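Long-range contacts in angiotensin-converting enzyme (Anopheles gambiae, PDB 6S1Y), which is a zinc metalloprotease that probably releases dipeptides from the C-terminal ends of peptide substrates, as vertebrate angiotensin-converting enzyme does: residues E114-A118 and W159-T163; F143-R147 and N259-F263; W156-Y160 and N251-Q255. One frame throughout, in Å; residues are numbered along the deposited sequence.

Overall arrangement
Interactions 1 and 3 are buried and share Trp159 on helix 149-163, with centres about 11 Å apart. Tyr117 meets the indole at its edge in interaction 1, and Leu252 lies over a face of it in interaction 3. Interaction 2, at the end of helix 135-145, is only partly buried and lies farther out, its centre about 23 Å from that of interaction 1. Phe143 joins it to interaction 3 by packing on Leu252 and Trp156. The chemistry follows the position: aromatic and aliphatic packing dominates the two buried contacts, whereas in interaction 2 an arginine bonds its own helix end, bonds weakly to the loop and packs on a phenylalanine. Interaction 3 also holds Gln255, which reaches the bound ligand.

Interaction 1. Residues E114-A118 and W159-T163; sequences ESNYA and WYNAT
Tyr117 and Thr163 mark the nearest backbone approach, with their CA atoms 5.4 Å apart, where the helical segments 114-118 and 159-163 run roughly antiparallel at 147° and their axes come to within 10.1 Å. The aromatic pair of Tyr117 and Trp159 fills the gap on one side of this approach. It is a T-shaped (edge-to-face) stack: the planes stand at 88°, and the phenol ring and the six-membered ring of the indole have centroids 5.1 Å apart. Trp159 presents the CZ2-CH2 edge, and Tyr117 receives it on a face. The tightest touch, 3.4 Å, is from Trp159 CZ2 to Tyr117 CE2, while CH2 sits over the centre of the phenol. Tyr117 holds CG opposite its backbone N (chi1 -178°), which directs the phenol toward helix 149-163, whereas the indole runs back over Thr163. The pyrrole N-H beside that edge is held too: Trp159 NE1 donates a hydrogen bond to Ala484 O, and Leu135 and Leu139 of helix 135-145 pack on the indole. Thr163 packs against both partners. Its CG2 lies 4.2 Å from Tyr117 CA, and its OG1 sits over a face of the Trp159 indole while donating to Trp159 O at 3.0 Å. That carbonyl also accepts from Thr163 N, so two bonds from one residue hold it. Asn116 reaches toward the backbone of Ala162 and Thr163 at the margin of the contact. Such T-shaped packing between near-antiparallel helices belongs here to the mostly helical angiotensin-converting enzyme fold. It lies beside the ligand pocket, probably the substrate cleft: Glu114 OE2 is hydrogen-bonded to Tyr486 OH of that pocket, and the nearest atoms of the Tyr117 side chain and the bound ligand are about 7 Å apart.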
ATOM      1  N   GLU A 114     -13.959   1.759 -10.245  1.00 44.67           N
ATOM      2  CA  GLU A 114     -13.611   2.605  -9.104  1.00 44.32           C
ATOM      3  C   GLU A 114     -14.820   3.390  -8.625  1.00 44.62           C
ATOM      4  O   GLU A 114     -15.059   3.515  -7.419  1.00 44.60           O
ATOM      5  CB  GLU A 114     -12.460   3.539  -9.498  1.00 46.28           C
ATOM      6  CG  GLU A 114     -12.052   4.604  -8.457  1.00 51.33           C
ATOM      7  CD  GLU A 114     -10.719   5.281  -8.788  1.00 54.00           C
ATOM      8  OE1 GLU A 114     -10.346   5.325  -9.982  1.00 58.37           O
ATOM      9  OE2 GLU A 114     -10.036   5.747  -7.846  1.00 53.05           O
ATOM     10  N   SER A 115     -15.625   3.880  -9.563  1.00 46.35           N
ATOM     11  CA  SER A 115     -16.828   4.614  -9.201  1.00 46.77           C
ATOM     12  C   SER A 115     -17.795   3.732  -8.424  1.00 46.11           C
ATOM     13  O   SER A 115     -18.401   4.179  -7.440  1.00 45.57           O
ATOM     14  CB  SER A 115     -17.499   5.142 -10.467  1.00 46.96           C
ATOM     15  OG  SER A 115     -18.809   5.590 -10.168  1.00 50.72           O
ATOM     16  N   ASN A 116     -17.989   2.493  -8.879  1.00 46.02           N
ATOM     17  CA  ASN A 116     -18.883   1.573  -8.185  1.00 44.41           C
ATOM     18  C   ASN A 116     -18.397   1.329  -6.758  1.00 44.75           C
ATOM     19  O   ASN A 116     -19.194   1.305  -5.813  1.00 42.66           O
ATOM     20  CB  ASN A 116     -18.970   0.274  -8.996  1.00 44.53           C
ATOM     21  CG  ASN A 116     -19.711  -0.814  -8.278  1.00 43.91           C
ATOM     22  OD1 ASN A 116     -19.104  -1.676  -7.646  1.00 44.19           O
ATOM     23  ND2 ASN A 116     -21.032  -0.791  -8.363  1.00 44.83           N
ATOM     24  N   TYR A 117     -17.075   1.203  -6.582  1.00 44.51           N
ATOM     25  CA  TYR A 117     -16.486   0.991  -5.263  1.00 43.04           C
ATOM     26  C   TYR A 117     -16.711   2.189  -4.353  1.00 43.98           C
ATOM     27  O   TYR A 117     -17.118   2.037  -3.193  1.00 42.82           O
ATOM     28  CB  TYR A 117     -14.990   0.718  -5.439  1.00 42.12           C
ATOM     29  CG  TYR A 117     -14.188   0.430  -4.183  1.00 44.33           C
ATOM     30  CD1 TYR A 117     -13.816   1.463  -3.307  1.00 42.85           C
ATOM     31  CD2 TYR A 117     -13.739  -0.862  -3.901  1.00 43.58           C
ATOM     32  CE1 TYR A 117     -13.064   1.202  -2.191  1.00 43.53           C
ATOM     33  CE2 TYR A 117     -12.976  -1.132  -2.767  1.00 41.32           C
ATOM     34  CZ  TYR A 117     -12.648  -0.102  -1.915  1.00 43.28           C
ATOM     35  OH  TYR A 117     -11.876  -0.358  -0.777  1.00 44.18           O
ATOM     36  N   ALA A 118     -16.434   3.393  -4.857  1.00 45.00           N
ATOM     37  CA  ALA A 118     -16.469   4.583  -4.004  1.00 46.07           C
ATOM     38  C   ALA A 118     -17.888   4.984  -3.632  1.00 44.80           C
ATOM     39  O   ALA A 118     -18.097   5.618  -2.593  1.00 48.41           O
ATOM     40  CB  ALA A 118     -15.771   5.744  -4.704  1.00 46.61           C
ATOM     41  N   TRP A 159     -20.750  -6.115   1.386  1.00 39.13           N
ATOM     42  CA  TRP A 159     -19.671  -5.388   0.732  1.00 38.58           C
ATOM     43  C   TRP A 159     -19.254  -6.068  -0.567  1.00 39.93           C
ATOM     44  O   TRP A 159     -19.176  -5.424  -1.622  1.00 41.22           O
ATOM     45  CB  TRP A 159     -18.462  -5.255   1.666  1.00 37.14           C
ATOM     46  CG  TRP A 159     -17.300  -4.630   0.943  1.00 39.92           C
ATOM     47  CD1 TRP A 159     -16.193  -5.261   0.450  1.00 39.64           C
ATOM     48  CD2 TRP A 159     -17.159  -3.245   0.584  1.00 40.25           C
ATOM     49  NE1 TRP A 159     -15.372  -4.361  -0.192  1.00 38.15           N
ATOM     50  CE2 TRP A 159     -15.938  -3.116  -0.111  1.00 39.27           C
ATOM     51  CE3 TRP A 159     -17.946  -2.101   0.797  1.00 40.24           C
ATOM     52  CZ2 TRP A 159     -15.486  -1.894  -0.594  1.00 40.77           C
ATOM     53  CZ3 TRP A 159     -17.501  -0.896   0.316  1.00 40.52           C
ATOM     54  CH2 TRP A 159     -16.286  -0.799  -0.384  1.00 42.79           C
ATOM     55  N   TYR A 160     -18.952  -7.368  -0.500  1.00 39.43           N
ATOM     56  CA  TYR A 160     -18.431  -8.093  -1.652  1.00 38.64           C
ATOM     57  C   TYR A 160     -19.492  -8.247  -2.738  1.00 38.59           C
ATOM     58  O   TYR A 160     -19.175  -8.186  -3.928  1.00 38.94           O
ATOM     59  CB  TYR A 160     -17.901  -9.468  -1.201  1.00 36.73           C
ATOM     60  CG  TYR A 160     -16.501  -9.452  -0.620  1.00 36.87           C
ATOM     61  CD1 TYR A 160     -16.263  -9.041   0.715  1.00 38.81           C
ATOM     62  CD2 TYR A 160     -15.405  -9.784  -1.402  1.00 36.57           C
ATOM     63  CE1 TYR A 160     -14.958  -8.975   1.239  1.00 36.13           C
ATOM     64  CE2 TYR A 160     -14.096  -9.726  -0.884  1.00 37.28           C
ATOM     65  CZ  TYR A 160     -13.886  -9.345   0.428  1.00 35.78           C
ATOM     66  OH  TYR A 160     -12.607  -9.331   0.900  1.00 35.48           O
ATOM     67  N   ASN A 161     -20.757  -8.453  -2.361  1.00 39.52           N
ATOM     68  CA  ASN A 161     -21.799  -8.563  -3.382  1.00 39.95           C
ATOM     69  C   ASN A 161     -21.964  -7.243  -4.144  1.00 40.13           C
ATOM     70  O   ASN A 161     -22.322  -7.250  -5.319  1.00 40.83           O
ATOM     71  CB  ASN A 161     -23.136  -9.007  -2.761  1.00 40.94           C
ATOM     72  CG  ASN A 161     -23.237 -10.544  -2.583  1.00 45.73           C
ATOM     73  OD1 ASN A 161     -22.224 -11.232  -2.338  1.00 46.90           O
ATOM     74  ND2 ASN A 161     -24.455 -11.088  -2.700  1.00 52.26           N
ATOM     75  N   ALA A 162     -21.666  -6.111  -3.514  1.00 40.59           N
ATOM     76  CA  ALA A 162     -21.869  -4.810  -4.129  1.00 40.90           C
ATOM     77  C   ALA A 162     -20.660  -4.301  -4.909  1.00 42.76           C
ATOM     78  O   ALA A 162     -20.843  -3.558  -5.890  1.00 42.93           O
ATOM     79  CB  ALA A 162     -22.238  -3.781  -3.049  1.00 42.35           C
ATOM     80  N   THR A 163     -19.435  -4.664  -4.521  1.00 39.81           N
ATOM     81  CA  THR A 163     -18.256  -4.091  -5.151  1.00 40.88           C
ATOM     82  C   THR A 163     -17.513  -5.082  -6.031  1.00 41.15           C
ATOM     83  O   THR A 163     -16.541  -4.687  -6.687  1.00 41.18           O
ATOM     84  CB  THR A 163     -17.282  -3.506  -4.100  1.00 41.27           C
ATOM     85  OG1 THR A 163     -16.813  -4.528  -3.198  1.00 39.46           O
ATOM     86  CG2 THR A 163     -17.964  -2.408  -3.314  1.00 40.20           C
TER

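Interaction 2. Residues F143-R147 and N259-F263; sequences FANHR and NIADF
Arg147 folds back over the face of Phe263, and its conformation decides the contact. A bend at chi2 (-68°) turns the chain sharply, and the straight step at chi3 then carries the guanidinium past the ring. The methylene does the stacking: Arg147 CD stands 3.8 Å from the centroid of the Phe263 ring and only 3° off the ring normal, a CH-pi contact over the centre. The charge itself is farther off, CZ lying 5.0 Å from that centroid, which allows at most a weak cation-pi attraction. Beyond the ring, Arg147 NH1 donates to Ala144 O at 2.7 Å, meeting that carbonyl from above its plane. Arg147 NH2 adds a weak bond to Asn259 O at 3.0 Å, and Ile260 CG2 lies over one face of the guanidinium. Asn259 brings its amide against Ala144, with CG 3.3 Å from Ala144 CB, and its ND2 is held by Gly250 O. Within the two segments the arginine is therefore bonded through backbone carbonyls. One of them belongs to the last turn of helix 135-145, where the cation probably complements the partial negative charge of the helix end, with a weak bond and the CH-pi contact joining it to loop 259-263.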
ATOM      1  N   PHE A 143     -15.965  -3.511  11.378  1.00 40.06           N
ATOM      2  CA  PHE A 143     -15.015  -4.617  11.343  1.00 39.47           C
ATOM      3  C   PHE A 143     -13.916  -4.426  12.386  1.00 39.58           C
ATOM      4  O   PHE A 143     -13.506  -5.385  13.049  1.00 39.85           O
ATOM      5  CB  PHE A 143     -14.451  -4.777   9.930  1.00 40.48           C
ATOM      6  CG  PHE A 143     -15.304  -5.670   9.058  1.00 39.00           C
ATOM      7  CD1 PHE A 143     -16.358  -5.152   8.323  1.00 38.09           C
ATOM      8  CD2 PHE A 143     -15.077  -7.033   9.029  1.00 39.05           C
ATOM      9  CE1 PHE A 143     -17.165  -5.976   7.552  1.00 40.50           C
ATOM     10  CE2 PHE A 143     -15.878  -7.873   8.271  1.00 40.69           C
ATOM     11  CZ  PHE A 143     -16.939  -7.333   7.528  1.00 40.27           C
ATOM     12  N   ALA A 144     -13.474  -3.188  12.601  1.00 39.53           N
ATOM     13  CA  ALA A 144     -12.368  -2.982  13.536  1.00 41.42           C
ATOM     14  C   ALA A 144     -12.777  -3.329  14.972  1.00 42.10           C
ATOM     15  O   ALA A 144     -12.016  -3.990  15.694  1.00 43.97           O
ATOM     16  CB  ALA A 144     -11.850  -1.550  13.444  1.00 40.70           C
ATOM     17  N   ASN A 145     -13.991  -2.973  15.378  1.00 40.35           N
ATOM     18  CA  ASN A 145     -14.345  -2.968  16.786  1.00 42.38           C
ATOM     19  C   ASN A 145     -15.472  -3.906  17.195  1.00 43.84           C
ATOM     20  O   ASN A 145     -15.617  -4.148  18.395  1.00 45.72           O
ATOM     21  CB  ASN A 145     -14.759  -1.549  17.230  1.00 44.35           C
ATOM     22  CG  ASN A 145     -13.706  -0.501  16.908  1.00 44.51           C
ATOM     23  OD1 ASN A 145     -14.005   0.507  16.290  1.00 48.16           O
ATOM     24  ND2 ASN A 145     -12.476  -0.737  17.331  1.00 46.77           N
ATOM     25  N   HIS A 146     -16.293  -4.404  16.269  1.00 41.76           N
ATOM     26  CA  HIS A 146     -17.427  -5.235  16.638  1.00 44.24           C
ATOM     27  C   HIS A 146     -17.044  -6.706  16.602  1.00 44.69           C
ATOM     28  O   HIS A 146     -16.507  -7.184  15.600  1.00 45.55           O
ATOM     29  CB  HIS A 146     -18.617  -5.034  15.700  1.00 45.33           C
ATOM     30  CG  HIS A 146     -19.260  -3.689  15.798  1.00 46.53           C
ATOM     31  ND1 HIS A 146     -20.597  -3.491  15.527  1.00 46.02           N
ATOM     32  CD2 HIS A 146     -18.751  -2.470  16.098  1.00 45.63           C
ATOM     33  CE1 HIS A 146     -20.887  -2.212  15.676  1.00 45.94           C
ATOM     34  NE2 HIS A 146     -19.787  -1.571  16.027  1.00 45.47           N
ATOM     35  N   ARG A 147     -17.355  -7.427  17.677  1.00 45.26           N
ATOM     36  CA  ARG A 147     -17.025  -8.840  17.767  1.00 43.58           C
ATOM     37  C   ARG A 147     -18.268  -9.720  17.693  1.00 45.36           C
ATOM     38  O   ARG A 147     -18.443 -10.616  18.522  1.00 48.34           O
ATOM     39  CB  ARG A 147     -16.287  -9.121  19.073  1.00 43.15           C
ATOM     40  CG  ARG A 147     -15.170  -8.140  19.376  1.00 43.12           C
ATOM     41  CD  ARG A 147     -14.000  -8.269  18.407  1.00 42.58           C
ATOM     42  NE  ARG A 147     -12.979  -7.290  18.769  1.00 42.25           N
ATOM     43  CZ  ARG A 147     -12.379  -6.444  17.929  1.00 43.46           C
ATOM     44  NH1 ARG A 147     -12.642  -6.468  16.635  1.00 44.06           N
ATOM     45  NH2 ARG A 147     -11.480  -5.577  18.400  1.00 44.01           N
ATOM     46  N   ASN A 259      -6.508  -4.731  14.236  1.00 40.30           N
ATOM     47  CA  ASN A 259      -7.726  -4.452  15.001  1.00 40.11           C
ATOM     48  C   ASN A 259      -8.141  -5.580  15.938  1.00 39.69           C
ATOM     49  O   ASN A 259      -8.969  -5.346  16.825  1.00 38.98           O
ATOM     50  CB  ASN A 259      -8.899  -4.143  14.064  1.00 40.98           C
ATOM     51  CG  ASN A 259      -8.786  -2.779  13.423  1.00 43.12           C
ATOM     52  OD1 ASN A 259      -8.429  -1.803  14.086  1.00 45.33           O
ATOM     53  ND2 ASN A 259      -9.064  -2.704  12.120  1.00 42.13           N
ATOM     54  N   ILE A 260      -7.606  -6.791  15.783  1.00 39.07           N
ATOM     55  CA  ILE A 260      -7.860  -7.827  16.773  1.00 38.56           C
ATOM     56  C   ILE A 260      -6.627  -8.107  17.631  1.00 38.89           C
ATOM     57  O   ILE A 260      -6.565  -9.143  18.311  1.00 39.72           O
ATOM     58  CB  ILE A 260      -8.406  -9.110  16.131  1.00 36.95           C
ATOM     59  CG1 ILE A 260      -7.509  -9.655  15.024  1.00 40.94           C
ATOM     60  CG2 ILE A 260      -9.807  -8.856  15.554  1.00 38.38           C
ATOM     61  CD1 ILE A 260      -6.294 -10.425  15.524  1.00 42.02           C
ATOM     62  N   ALA A 261      -5.648  -7.198  17.644  1.00 35.91           N
ATOM     63  CA  ALA A 261      -4.429  -7.450  18.413  1.00 38.15           C
ATOM     64  C   ALA A 261      -4.722  -7.567  19.906  1.00 37.89           C
ATOM     65  O   ALA A 261      -4.294  -8.522  20.560  1.00 36.63           O
ATOM     66  CB  ALA A 261      -3.392  -6.358  18.162  1.00 38.33           C
ATOM     67  N   ASP A 262      -5.449  -6.598  20.476  1.00 38.33           N
ATOM     68  CA  ASP A 262      -5.719  -6.653  21.907  1.00 39.24           C
ATOM     69  C   ASP A 262      -6.650  -7.804  22.242  1.00 38.26           C
ATOM     70  O   ASP A 262      -6.449  -8.492  23.244  1.00 39.68           O
ATOM     71  CB  ASP A 262      -6.321  -5.331  22.402  1.00 41.25           C
ATOM     72  CG  ASP A 262      -5.304  -4.199  22.422  1.00 43.91           C
ATOM     73  OD1 ASP A 262      -4.098  -4.457  22.171  1.00 45.47           O
ATOM     74  OD2 ASP A 262      -5.705  -3.046  22.674  1.00 47.05           O
ATOM     75  N   PHE A 263      -7.690  -7.998  21.432  1.00 38.39           N
ATOM     76  CA  PHE A 263      -8.628  -9.114  21.572  1.00 38.62           C
ATOM     77  C   PHE A 263      -7.933 -10.477  21.646  1.00 40.46           C
ATOM     78  O   PHE A 263      -8.450 -11.394  22.284  1.00 40.90           O
ATOM     79  CB  PHE A 263      -9.569  -9.053  20.356  1.00 38.71           C
ATOM     80  CG  PHE A 263     -10.768  -9.926  20.444  1.00 40.10           C
ATOM     81  CD1 PHE A 263     -11.693  -9.755  21.462  1.00 39.77           C
ATOM     82  CD2 PHE A 263     -11.017 -10.886  19.457  1.00 40.92           C
ATOM     83  CE1 PHE A 263     -12.826 -10.554  21.529  1.00 39.24           C
ATOM     84  CE2 PHE A 263     -12.143 -11.682  19.517  1.00 41.40           C
ATOM     85  CZ  PHE A 263     -13.048 -11.524  20.554  1.00 40.25           C
TER

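Interaction 3. Residues W156-Y160 and N251-Q255; sequences WVQWY and NLWAQ. With KSN ((2~{S})-2-[[(4~{S})-4-azanyl-5-oxidanyl-5-oxidanylidene-pentanoyl]amino]pentanedioic acid), chain H.
Leu252, in the type I beta turn from Asn251 to Ala254, is the apolar plug of a nest of aromatic side chains on helix 149-163. Its CD1 makes a CH-pi contact with Trp159, 3.8 Å from the centroid of the five-membered ring and 13° off the normal. The other methyl, CD2, lies between Trp159 CB (4.1 Å), Trp156 CD1 (4.2 Å) and Tyr160 CE1 (4.3 Å); Phe143 of helix 135-145 also packs on Leu252. One turn apart on their helix, Trp156 and Tyr160 stack on each other. Farther out, Leu252 O lies at the edge of the Tyr160 ring, near its plane, 3.0 Å from Tyr160 OH, whose proton has another acceptor within reach. Trp253 NE1 approaches Trp159 NE1 to 4.1 Å, consistent with both indoles donating to Ala484 O. The turn is braced by an Asx turn: Asn251 OD1 accepts from Trp253 N on one face of its amide and from Gln255 N on the other. With chi1 at 68° and the chain extended beyond CG, Gln255 reaches the ligand; OE1 takes a hydrogen bond from Lys485 NZ, which probably fixes the amide's rotation, while NE2 donates to ligand atom O19 at 3.0 Å and a nearly straight 162°.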
ATOM      1  N   TRP A 156     -19.790  -8.319   5.518  1.00 40.43           N
ATOM      2  CA  TRP A 156     -18.844  -8.885   4.553  1.00 38.87           C
ATOM      3  C   TRP A 156     -19.569  -9.248   3.264  1.00 37.38           C
ATOM      4  O   TRP A 156     -19.162  -8.839   2.170  1.00 36.38           O
ATOM      5  CB  TRP A 156     -18.145 -10.097   5.163  1.00 37.61           C
ATOM      6  CG  TRP A 156     -17.004 -10.632   4.363  1.00 36.66           C
ATOM      7  CD1 TRP A 156     -15.674 -10.498   4.642  1.00 37.86           C
ATOM      8  CD2 TRP A 156     -17.081 -11.408   3.164  1.00 37.19           C
ATOM      9  NE1 TRP A 156     -14.911 -11.150   3.683  1.00 36.24           N
ATOM     10  CE2 TRP A 156     -15.754 -11.713   2.769  1.00 37.31           C
ATOM     11  CE3 TRP A 156     -18.144 -11.882   2.379  1.00 39.19           C
ATOM     12  CZ2 TRP A 156     -15.463 -12.441   1.614  1.00 37.51           C
ATOM     13  CZ3 TRP A 156     -17.850 -12.616   1.221  1.00 37.29           C
ATOM     14  CH2 TRP A 156     -16.523 -12.892   0.861  1.00 38.46           C
ATOM     15  N   VAL A 157     -20.695  -9.962   3.392  1.00 37.22           N
ATOM     16  CA  VAL A 157     -21.490 -10.365   2.232  1.00 37.47           C
ATOM     17  C   VAL A 157     -22.028  -9.152   1.474  1.00 39.23           C
ATOM     18  O   VAL A 157     -21.975  -9.100   0.237  1.00 39.39           O
ATOM     19  CB  VAL A 157     -22.631 -11.295   2.667  1.00 41.79           C
ATOM     20  CG1 VAL A 157     -23.628 -11.512   1.510  1.00 41.11           C
ATOM     21  CG2 VAL A 157     -22.048 -12.628   3.174  1.00 39.11           C
ATOM     22  N   GLN A 158     -22.580  -8.174   2.197  1.00 40.10           N
ATOM     23  CA  GLN A 158     -23.035  -6.939   1.565  1.00 40.33           C
ATOM     24  C   GLN A 158     -21.919  -6.283   0.766  1.00 40.68           C
ATOM     25  O   GLN A 158     -22.101  -5.921  -0.403  1.00 40.81           O
ATOM     26  CB  GLN A 158     -23.545  -5.974   2.628  1.00 43.01           C
ATOM     27  CG  GLN A 158     -24.851  -6.409   3.262  1.00 45.28           C
ATOM     28  CD  GLN A 158     -26.032  -6.167   2.361  1.00 50.70           C
ATOM     29  OE1 GLN A 158     -26.143  -5.106   1.718  1.00 52.32           O
ATOM     30  NE2 GLN A 158     -26.934  -7.134   2.307  1.00 49.26           N
ATOM     31  N   TRP A 159     -20.750  -6.115   1.386  1.00 39.13           N
ATOM     32  CA  TRP A 159     -19.671  -5.388   0.732  1.00 38.58           C
ATOM     33  C   TRP A 159     -19.254  -6.068  -0.567  1.00 39.93           C
ATOM     34  O   TRP A 159     -19.176  -5.424  -1.622  1.00 41.22           O
ATOM     35  CB  TRP A 159     -18.462  -5.255   1.666  1.00 37.14           C
ATOM     36  CG  TRP A 159     -17.300  -4.630   0.943  1.00 39.92           C
ATOM     37  CD1 TRP A 159     -16.193  -5.261   0.450  1.00 39.64           C
ATOM     38  CD2 TRP A 159     -17.159  -3.245   0.584  1.00 40.25           C
ATOM     39  NE1 TRP A 159     -15.372  -4.361  -0.192  1.00 38.15           N
ATOM     40  CE2 TRP A 159     -15.938  -3.116  -0.111  1.00 39.27           C
ATOM     41  CE3 TRP A 159     -17.946  -2.101   0.797  1.00 40.24           C
ATOM     42  CZ2 TRP A 159     -15.486  -1.894  -0.594  1.00 40.77           C
ATOM     43  CZ3 TRP A 159     -17.501  -0.896   0.316  1.00 40.52           C
ATOM     44  CH2 TRP A 159     -16.286  -0.799  -0.384  1.00 42.79           C
ATOM     45  N   TYR A 160     -18.952  -7.368  -0.500  1.00 39.43           N
ATOM     46  CA  TYR A 160     -18.431  -8.093  -1.652  1.00 38.64           C
ATOM     47  C   TYR A 160     -19.492  -8.247  -2.738  1.00 38.59           C
ATOM     48  O   TYR A 160     -19.175  -8.186  -3.928  1.00 38.94           O
ATOM     49  CB  TYR A 160     -17.901  -9.468  -1.201  1.00 36.73           C
ATOM     50  CG  TYR A 160     -16.501  -9.452  -0.620  1.00 36.87           C
ATOM     51  CD1 TYR A 160     -16.263  -9.041   0.715  1.00 38.81           C
ATOM     52  CD2 TYR A 160     -15.405  -9.784  -1.402  1.00 36.57           C
ATOM     53  CE1 TYR A 160     -14.958  -8.975   1.239  1.00 36.13           C
ATOM     54  CE2 TYR A 160     -14.096  -9.726  -0.884  1.00 37.28           C
ATOM     55  CZ  TYR A 160     -13.886  -9.345   0.428  1.00 35.78           C
ATOM     56  OH  TYR A 160     -12.607  -9.331   0.900  1.00 35.48           O
ATOM     57  N   ASN A 251     -10.804  -6.617   9.543  1.00 39.98           N
ATOM     58  CA  ASN A 251     -10.447  -5.939   8.299  1.00 39.65           C
ATOM     59  C   ASN A 251     -11.141  -6.678   7.155  1.00 39.62           C
ATOM     60  O   ASN A 251     -11.090  -7.901   7.101  1.00 38.78           O
ATOM     61  CB  ASN A 251      -8.924  -5.939   8.124  1.00 37.16           C
ATOM     62  CG  ASN A 251      -8.492  -5.370   6.803  1.00 39.57           C
ATOM     63  OD1 ASN A 251      -8.561  -6.044   5.768  1.00 39.71           O
ATOM     64  ND2 ASN A 251      -8.030  -4.118   6.813  1.00 41.78           N
ATOM     65  N   LEU A 252     -11.794  -5.933   6.251  1.00 39.41           N
ATOM     66  CA  LEU A 252     -12.639  -6.553   5.238  1.00 37.77           C
ATOM     67  C   LEU A 252     -11.863  -7.492   4.314  1.00 38.91           C
ATOM     68  O   LEU A 252     -12.444  -8.432   3.758  1.00 37.55           O
ATOM     69  CB  LEU A 252     -13.319  -5.482   4.384  1.00 38.64           C
ATOM     70  CG  LEU A 252     -14.754  -5.102   4.743  1.00 41.40           C
ATOM     71  CD1 LEU A 252     -15.205  -3.935   3.901  1.00 40.44           C
ATOM     72  CD2 LEU A 252     -15.675  -6.290   4.539  1.00 40.20           C
ATOM     73  N   TRP A 253     -10.575  -7.247   4.107  1.00 37.76           N
ATOM     74  CA  TRP A 253      -9.745  -8.068   3.251  1.00 36.57           C
ATOM     75  C   TRP A 253      -8.803  -8.972   4.038  1.00 37.76           C
ATOM     76  O   TRP A 253      -8.057  -9.744   3.436  1.00 35.26           O
ATOM     77  CB  TRP A 253      -8.966  -7.152   2.309  1.00 38.97           C
ATOM     78  CG  TRP A 253      -9.885  -6.152   1.680  1.00 37.92           C
ATOM     79  CD1 TRP A 253     -10.605  -6.318   0.543  1.00 38.41           C
ATOM     80  CD2 TRP A 253     -10.206  -4.842   2.179  1.00 39.80           C
ATOM     81  NE1 TRP A 253     -11.350  -5.192   0.280  1.00 40.24           N
ATOM     82  CE2 TRP A 253     -11.137  -4.277   1.285  1.00 38.95           C
ATOM     83  CE3 TRP A 253      -9.782  -4.088   3.284  1.00 40.97           C
ATOM     84  CZ2 TRP A 253     -11.636  -2.994   1.446  1.00 39.57           C
ATOM     85  CZ3 TRP A 253     -10.302  -2.810   3.460  1.00 42.78           C
ATOM     86  CH2 TRP A 253     -11.219  -2.272   2.539  1.00 40.50           C
ATOM     87  N   ALA A 254      -8.825  -8.889   5.369  1.00 38.88           N
ATOM     88  CA  ALA A 254      -7.899  -9.625   6.238  1.00 36.99           C
ATOM     89  C   ALA A 254      -6.453  -9.328   5.896  1.00 38.15           C
ATOM     90  O   ALA A 254      -5.578 -10.188   6.077  1.00 37.41           O
ATOM     91  CB  ALA A 254      -8.156 -11.131   6.169  1.00 36.64           C
ATOM     92  N   GLN A 255      -6.177  -8.121   5.398  1.00 36.19           N
ATOM     93  CA  GLN A 255      -4.818  -7.818   4.965  1.00 39.39           C
ATOM     94  C   GLN A 255      -3.909  -7.454   6.130  1.00 38.17           C
ATOM     95  O   GLN A 255      -2.702  -7.674   6.063  1.00 38.60           O
ATOM     96  CB  GLN A 255      -4.838  -6.687   3.937  1.00 40.00           C
ATOM     97  CG  GLN A 255      -5.238  -5.324   4.462  1.00 40.09           C
ATOM     98  CD  GLN A 255      -5.381  -4.322   3.321  1.00 44.46           C
ATOM     99  OE1 GLN A 255      -6.198  -4.528   2.412  1.00 45.75           O
ATOM    100  NE2 GLN A 255      -4.540  -3.292   3.309  1.00 43.15           N
TER
HETATM  101  C10 KSN H 710      -3.301   5.556  -5.145  0.62 54.97           C
HETATM  102  C13 KSN H 710      -1.262   4.648  -1.068  0.62 46.66           C
HETATM  103  C17 KSN H 710      -3.964  -0.643   1.669  0.62 46.93           C
HETATM  104  C02 KSN H 710      -2.657   0.034   2.101  0.62 47.60           C
HETATM  105  C03 KSN H 710      -2.234   1.258   1.276  0.62 46.92           C
HETATM  106  C04 KSN H 710      -3.318   1.963   0.478  0.62 46.80           C
HETATM  107  C05 KSN H 710      -3.551   3.452   0.845  0.62 48.20           C
HETATM  108  C07 KSN H 710      -2.735   4.347  -1.437  0.62 48.54           C
HETATM  109  C08 KSN H 710      -3.274   5.221  -2.562  0.62 49.29           C
HETATM  110  C09 KSN H 710      -2.602   4.938  -3.919  0.62 50.71           C
HETATM  111  N01 KSN H 710      -1.549  -0.927   2.065  0.62 47.77           N
HETATM  112  N06 KSN H 710      -3.320   4.550  -0.105  0.62 47.43           N
HETATM  113  O11 KSN H 710      -4.514   5.922  -5.057  0.62 55.14           O
HETATM  114  O12 KSN H 710      -2.686   5.694  -6.258  0.62 56.73           O
HETATM  115  O14 KSN H 710      -1.032   5.573  -0.240  0.62 46.20           O
HETATM  116  O15 KSN H 710      -0.313   3.985  -1.527  0.62 46.88           O
HETATM  117  O16 KSN H 710      -4.001   3.720   1.919  0.62 47.41           O
HETATM  118  O18 KSN H 710      -5.041  -0.198   2.148  0.62 47.97           O
HETATM  119  O19 KSN H 710      -4.032  -1.619   0.875  0.62 44.86           O